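Local coordinates for resiniferatoxin-binding, phosphotriesterase-related protein (Rhodobacter sphaeroides 2.4.1, PDB 3K2G), which is a resiniferatoxin-binding-type protein of the phosphotriesterase family that holds two zinc ions and probably hydrolyses phosphoric diesters, at residues E156-A161 and Q199-L204; I178-D183 and K190-A195; T251-G256 and H293-R298. All blocks are in the same frame, centred on the assembly; numbering follows the deposited sequence.

Contact 1: E156-A161 and Q199-L204; sequences EIVAEA and QVRTGL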
# COMPACT_ATOMS: atom_id res chain seq x y z
N GLU B 156 10.37 19.66 42.25
CA GLU B 156 11.16 18.48 42.62
C GLU B 156 12.22 18.21 41.57
O GLU B 156 13.37 17.91 41.89
CB GLU B 156 10.28 17.23 42.75
CG GLU B 156 9.14 17.37 43.75
CD GLU B 156 8.38 16.07 43.99
OE1 GLU B 156 8.14 15.33 43.01
OE2 GLU B 156 8.03 15.81 45.15
N ILE B 157 11.82 18.31 40.30
CA ILE B 157 12.72 18.07 39.19
C ILE B 157 13.84 19.11 39.13
O ILE B 157 15.00 18.78 38.87
CB ILE B 157 11.94 18.05 37.85
CG1 ILE B 157 11.01 16.83 37.83
CG2 ILE B 157 12.91 17.99 36.67
CD1 ILE B 157 10.06 16.78 36.64
N VAL B 158 13.50 20.36 39.38
CA VAL B 158 14.49 21.44 39.36
C VAL B 158 15.54 21.20 40.45
O VAL B 158 16.72 21.45 40.25
CB VAL B 158 13.83 22.81 39.60
CG1 VAL B 158 14.89 23.89 39.78
CG2 VAL B 158 12.91 23.16 38.44
N ALA B 159 15.08 20.73 41.61
CA ALA B 159 15.98 20.46 42.73
C ALA B 159 16.98 19.35 42.42
O ALA B 159 18.12 19.39 42.88
CB ALA B 159 15.16 20.12 43.97
N GLU B 160 16.56 18.36 41.64
CA GLU B 160 17.43 17.24 41.30
C GLU B 160 18.41 17.63 40.20
O GLU B 160 19.46 17.01 40.03
CB GLU B 160 16.60 16.04 40.85
CG GLU B 160 15.51 15.68 41.85
CD GLU B 160 14.79 14.39 41.52
OE1 GLU B 160 14.41 14.19 40.34
OE2 GLU B 160 14.60 13.58 42.44
N ALA B 161 18.07 18.67 39.44
CA ALA B 161 18.94 19.14 38.37
C ALA B 161 20.00 20.09 38.91
O ALA B 161 21.10 20.16 38.37
CB ALA B 161 18.10 19.85 37.29
N GLN B 199 11.15 21.56 32.19
CA GLN B 199 11.98 21.62 30.99
C GLN B 199 12.33 23.08 30.72
O GLN B 199 13.47 23.41 30.38
CB GLN B 199 11.24 21.01 29.80
CG GLN B 199 12.12 20.63 28.60
CD GLN B 199 12.66 21.84 27.86
OE1 GLN B 199 11.92 22.76 27.52
NE2 GLN B 199 13.97 21.84 27.60
N VAL B 200 11.34 23.96 30.86
CA VAL B 200 11.57 25.39 30.64
C VAL B 200 12.52 25.96 31.69
O VAL B 200 13.45 26.69 31.36
CB VAL B 200 10.23 26.18 30.69
CG1 VAL B 200 10.50 27.68 30.53
CG2 VAL B 200 9.30 25.70 29.58
N ARG B 201 12.28 25.61 32.95
CA ARG B 201 13.12 26.12 34.03
C ARG B 201 14.56 25.61 34.06
O ARG B 201 15.48 26.39 34.27
CB ARG B 201 12.42 25.86 35.38
CG ARG B 201 11.08 26.58 35.51
CD ARG B 201 10.23 26.03 36.66
NE ARG B 201 10.86 26.20 37.97
CZ ARG B 201 10.35 25.71 39.10
NH1 ARG B 201 9.21 25.04 39.08
NH2 ARG B 201 10.99 25.90 40.25
N THR B 202 14.76 24.31 33.83
CA THR B 202 16.11 23.74 33.86
C THR B 202 16.84 23.73 32.51
O THR B 202 18.07 23.70 32.46
CB THR B 202 16.09 22.29 34.40
OG1 THR B 202 15.38 21.45 33.48
CG2 THR B 202 15.42 22.23 35.75
N GLY B 203 16.08 23.74 31.42
CA GLY B 203 16.70 23.72 30.11
C GLY B 203 17.22 22.33 29.74
O GLY B 203 17.99 22.18 28.79
N LEU B 204 16.80 21.33 30.50
CA LEU B 204 17.21 19.95 30.24
C LEU B 204 16.27 19.27 29.26
O LEU B 204 15.11 19.67 29.12
CB LEU B 204 17.23 19.13 31.54
CG LEU B 204 18.35 19.38 32.54
CD1 LEU B 204 18.13 18.53 33.80
CD2 LEU B 204 19.69 19.05 31.89
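Val158 and Ala161, one turn apart on helix 150-162, pack against Arg201, Thr202 and Leu204 at the C-terminal end of helix 186-202. These are successive outer helices of the TIM barrel, with strand 175-178 between them in the chain. The tight part lies inward. Thr202 CG2 sits between the two helix residues, 3.8 Å from Val158 CG2 and 3.9 Å from Ala161 CB, while Leu204 CD1 reaches the same Ala161 CB at 3.7 Å. Ile175 of the strand touches Thr202 and Leu204 from the barrel side. With chi1 at 66°, Thr202 turns its methyl to the neighbouring helix and keeps OG1 for its own chain: it bonds to Ala198 O and accepts from Leu204 N in an ST turn. Gly203, with positive phi, ends the helix there. The side nearer solvent belongs to Arg201, which is partly exposed though no less closely packed. Its guanidinium is held by salt bridges to Glu5 and Asp155, so its charge is met on both NE and NH2 beside an apolar neighbour. The Arg201 side chain crosses that of Val158 at about a right angle, and Val158 CG2 rests over one guanidinium face, off-centre toward the rim, 3.7 Å from Arg201 CZ.

Contact 2: I178-D183 and K190-A195; sequences IGVSSD and KSLRGA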
# COMPACT_ATOMS: atom_id res chain seq x y z
N ILE B 178 8.63 10.11 31.30
CA ILE B 178 7.43 10.59 31.96
C ILE B 178 6.28 9.72 31.48
O ILE B 178 6.08 9.57 30.28
CB ILE B 178 7.11 12.06 31.64
CG1 ILE B 178 8.31 12.96 31.97
CG2 ILE B 178 5.90 12.51 32.45
CD1 ILE B 178 8.73 12.95 33.44
N GLY B 179 5.53 9.16 32.42
CA GLY B 179 4.43 8.28 32.05
C GLY B 179 3.15 8.86 31.49
O GLY B 179 2.53 9.75 32.08
N VAL B 180 2.76 8.35 30.33
CA VAL B 180 1.52 8.73 29.68
C VAL B 180 0.90 7.41 29.20
O VAL B 180 1.45 6.73 28.34
CB VAL B 180 1.75 9.65 28.46
CG1 VAL B 180 0.42 10.00 27.81
CG2 VAL B 180 2.47 10.92 28.90
N SER B 181 -0.24 7.04 29.78
CA SER B 181 -0.91 5.79 29.42
C SER B 181 -1.91 6.04 28.30
O SER B 181 -2.17 7.19 27.94
CB SER B 181 -1.65 5.22 30.62
OG SER B 181 -2.79 6.02 30.92
N SER B 182 -2.48 4.97 27.76
CA SER B 182 -3.47 5.10 26.70
C SER B 182 -4.70 5.84 27.22
O SER B 182 -5.50 6.36 26.44
CB SER B 182 -3.87 3.71 26.17
OG SER B 182 -4.36 2.89 27.22
N ASP B 183 -4.84 5.90 28.54
CA ASP B 183 -5.97 6.59 29.16
C ASP B 183 -5.64 8.06 29.38
O ASP B 183 -6.54 8.90 29.48
CB ASP B 183 -6.31 5.94 30.51
CG ASP B 183 -6.86 4.53 30.35
OD1 ASP B 183 -7.81 4.35 29.56
OD2 ASP B 183 -6.35 3.61 31.02
N LYS B 190 -1.05 16.05 34.71
CA LYS B 190 -0.46 16.95 35.69
C LYS B 190 1.04 16.67 35.75
O LYS B 190 1.86 17.58 35.81
CB LYS B 190 -1.06 16.71 37.07
CG LYS B 190 -0.53 17.65 38.16
CD LYS B 190 -1.01 17.23 39.54
CE LYS B 190 -0.44 15.88 39.92
NZ LYS B 190 -1.00 15.37 41.20
N SER B 191 1.38 15.39 35.75
CA SER B 191 2.77 14.96 35.80
C SER B 191 3.53 15.53 34.60
O SER B 191 4.61 16.10 34.75
CB SER B 191 2.84 13.43 35.77
OG SER B 191 4.17 12.99 35.60
N LEU B 192 2.95 15.38 33.41
CA LEU B 192 3.58 15.87 32.19
C LEU B 192 3.70 17.39 32.16
O LEU B 192 4.69 17.92 31.66
CB LEU B 192 2.80 15.39 30.96
CG LEU B 192 3.42 15.78 29.61
CD1 LEU B 192 4.84 15.23 29.52
CD2 LEU B 192 2.57 15.24 28.47
N ARG B 193 2.70 18.08 32.68
CA ARG B 193 2.73 19.54 32.71
C ARG B 193 3.86 20.01 33.63
O ARG B 193 4.58 20.95 33.31
CB ARG B 193 1.39 20.11 33.20
CG ARG B 193 0.24 19.94 32.21
CD ARG B 193 -1.02 20.64 32.69
NE ARG B 193 -2.12 20.56 31.73
CZ ARG B 193 -2.13 21.14 30.53
NH1 ARG B 193 -1.10 21.87 30.13
NH2 ARG B 193 -3.18 21.00 29.73
N GLY B 194 4.01 19.33 34.77
CA GLY B 194 5.07 19.69 35.70
C GLY B 194 6.43 19.42 35.07
O GLY B 194 7.39 20.17 35.28
N ALA B 195 6.51 18.35 34.30
CA ALA B 195 7.76 18.00 33.64
C ALA B 195 8.11 19.04 32.57
O ALA B 195 9.26 19.45 32.45
CB ALA B 195 7.65 16.62 33.00
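Ile178, at the end of strand 175-178, meets helix 186-202 with both of its branches, and nearly all of the contact is apolar. CG1 and CD1 run along the Ala195 methyl, with Ile178 CD1 3.9 Å from Ala195 CB. The other branch, CG2, stands anti to the backbone N (CG1 at chi1 -55°) and faces the preceding turn of the helix, where it comes within 4.1 Å of Leu192 CD1. Two residues further along the loop, Val180 CG2 approaches the second methyl of that leucine, Leu192 CD2, more loosely at 4.3 Å. Leu192 thus spreads its fork between two residues of the 178-183 segment, and Val220 and Leu223 of helix 217-226 pack on it too. The polar share is slight: Ser191 OG lies 3.6 Å from Ile178 CG2, a van der Waals touch, and no hydrogen bond joins the segments. Backbone bonds are made elsewhere, Ile178 pairing with Met207 and His209 along the sheet. Beyond Val180, Ser181 OG accepts from Asp183 N in an ST turn and also bonds to Glu188. This is the beta-to-alpha turn of a TIM barrel, leaving the strand just after the zinc ligand Glu177, with the side chain of Val180 about 5 Å from that of His209, another zinc ligand.

Contact 3: T251-G256 and H293-R298; sequences TLAQRG and HGYLDR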
# COMPACT_ATOMS: atom_id res chain seq x y z
N THR B 251 4.89 13.50 10.76
CA THR B 251 4.34 14.77 11.23
C THR B 251 4.83 15.12 12.63
O THR B 251 4.91 16.30 12.99
CB THR B 251 2.80 14.76 11.19
OG1 THR B 251 2.30 13.63 11.90
CG2 THR B 251 2.32 14.73 9.74
N LEU B 252 5.16 14.09 13.41
CA LEU B 252 5.68 14.30 14.75
C LEU B 252 7.10 14.79 14.62
O LEU B 252 7.52 15.71 15.33
CB LEU B 252 5.66 13.00 15.55
CG LEU B 252 4.27 12.51 15.93
CD1 LEU B 252 4.34 11.06 16.40
CD2 LEU B 252 3.70 13.42 17.02
N ALA B 253 7.84 14.19 13.69
CA ALA B 253 9.23 14.58 13.46
C ALA B 253 9.28 16.02 12.98
O ALA B 253 10.13 16.80 13.41
CB ALA B 253 9.87 13.66 12.43
N GLN B 254 8.35 16.37 12.09
CA GLN B 254 8.27 17.71 11.52
C GLN B 254 8.05 18.77 12.61
O GLN B 254 8.55 19.89 12.51
CB GLN B 254 7.14 17.79 10.49
CG GLN B 254 6.98 19.17 9.86
CD GLN B 254 8.21 19.61 9.10
OE1 GLN B 254 8.61 18.96 8.14
NE2 GLN B 254 8.82 20.71 9.52
N ARG B 255 7.29 18.41 13.65
CA ARG B 255 7.05 19.35 14.73
C ARG B 255 8.36 19.59 15.49
O ARG B 255 8.48 20.57 16.22
CB ARG B 255 5.96 18.85 15.68
CG ARG B 255 4.57 18.86 15.06
CD ARG B 255 3.48 18.45 16.04
NE ARG B 255 3.20 19.49 17.03
CZ ARG B 255 2.22 19.41 17.94
NH1 ARG B 255 1.43 18.35 17.98
NH2 ARG B 255 2.03 20.40 18.80
N GLY B 256 9.32 18.69 15.31
CA GLY B 256 10.62 18.86 15.95
C GLY B 256 11.04 17.82 16.99
O GLY B 256 12.21 17.78 17.39
N HIS B 293 12.37 11.14 3.99
CA HIS B 293 11.61 12.37 4.06
C HIS B 293 12.37 13.52 4.74
O HIS B 293 11.80 14.58 4.96
CB HIS B 293 10.28 12.11 4.76
CG HIS B 293 9.41 11.15 4.02
ND1 HIS B 293 8.99 11.37 2.73
CD2 HIS B 293 8.88 9.96 4.40
CE1 HIS B 293 8.23 10.36 2.34
NE2 HIS B 293 8.15 9.49 3.33
N GLY B 294 13.63 13.29 5.07
CA GLY B 294 14.45 14.32 5.68
C GLY B 294 14.40 14.45 7.19
O GLY B 294 14.72 15.51 7.73
N TYR B 295 14.02 13.39 7.89
CA TYR B 295 13.94 13.44 9.34
C TYR B 295 14.96 12.56 10.06
O TYR B 295 14.75 12.17 11.20
CB TYR B 295 12.54 13.06 9.79
CG TYR B 295 11.49 13.96 9.21
CD1 TYR B 295 11.42 15.30 9.57
CD2 TYR B 295 10.59 13.49 8.26
CE1 TYR B 295 10.47 16.16 9.00
CE2 TYR B 295 9.65 14.33 7.68
CZ TYR B 295 9.60 15.66 8.05
OH TYR B 295 8.67 16.49 7.46
N LEU B 296 16.08 12.28 9.40
CA LEU B 296 17.12 11.44 9.99
C LEU B 296 17.67 11.99 11.30
O LEU B 296 17.96 11.22 12.22
CB LEU B 296 18.28 11.24 9.01
CG LEU B 296 19.49 10.44 9.52
CD1 LEU B 296 19.06 9.03 9.87
CD2 LEU B 296 20.58 10.42 8.44
N ASP B 297 17.82 13.30 11.41
CA ASP B 297 18.37 13.87 12.63
C ASP B 297 17.44 13.83 13.82
O ASP B 297 17.78 14.33 14.89
CB ASP B 297 18.86 15.31 12.41
CG ASP B 297 17.74 16.26 12.02
OD1 ASP B 297 16.59 16.11 12.51
OD2 ASP B 297 18.02 17.19 11.23
N ARG B 298 16.26 13.25 13.65
CA ARG B 298 15.29 13.16 14.73
C ARG B 298 15.12 11.71 15.21
O ARG B 298 14.34 11.44 16.13
CB ARG B 298 13.94 13.70 14.26
CG ARG B 298 13.37 14.82 15.12
CD ARG B 298 13.90 16.19 14.75
NE ARG B 298 15.31 16.37 15.06
CZ ARG B 298 15.78 16.93 16.17
NH1 ARG B 298 17.09 17.04 16.34
NH2 ARG B 298 14.95 17.40 17.10
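Tyr295 lays its side chain across the last turn of helix 246-255 and gives its hydroxyl to Gln254, with OH to OE1 at 2.6 Å. Chi1 of -59° puts the ring anti to the tyrosine's own carbonyl carbon and swings it toward the helix. On the way it passes the methyl of Ala253, whose CB is 3.6 Å from Tyr295 CG. Gln254 comes to meet it by folding: CG is anti to the backbone N, then chi2 bends the chain so that OE1 arrives at the ring edge, in its plane. The amide and ring planes stand 79° apart, and the hydroxyl is tilted 22° from the carbonyl plane of the glutamine.

Arg298 makes the second grip. Its chain is bent at chi2 and chi3, curling the guanidinium round to the end of the helix, where NH2 donates to Gly256 O at 2.8 Å with the acceptor close to the guanidinium plane. Its methylene CD also lies against that oxygen, 3.5 Å from Gly256 O. Gly256, at positive phi, closes the helix in a Schellman motif. A salt bridge to the residue before it steadies the bend of the arginine: Arg298 NE to Asp297 OD1 is 2.9 Å, meeting the carboxylate from above its plane. NH2 has a further acceptor in Arg232 O, and Phe258 gives the guanidinium a cation-pi partner.

A second subunit packs here too, its Tyr295 on Thr251 and its Thr251 on Tyr295. In the fold, the 293-298 segment leads from helix 280-292 into strand 299-301, while helix 246-255 leans on strand 258-261 through Ala253 and Leu259, with helix 217-226 against its Leu252 and Arg255.

Overall arrangement
All three contacts are largely buried and belong to the same TIM barrel, but at different places round it. Contacts 1 and 2 share helix 186-202: contact 1 holds its C-terminal end to the preceding helix, contact 2 its middle to the end of strand 175-178 and the loop that follows, and they touch where Ile157 CD1 lies 4.0 Å from Ala195 CA. Contact 2, nearest the zinc site, is almost purely aliphatic. Contact 1 adds a charged arginine at its outer margin. Contact 3, whose centre is about 26 Å from that of contact 1 and about 23 Å from that of contact 2, is the one with hydrogen bonds across its segments, and the one that another subunit reaches.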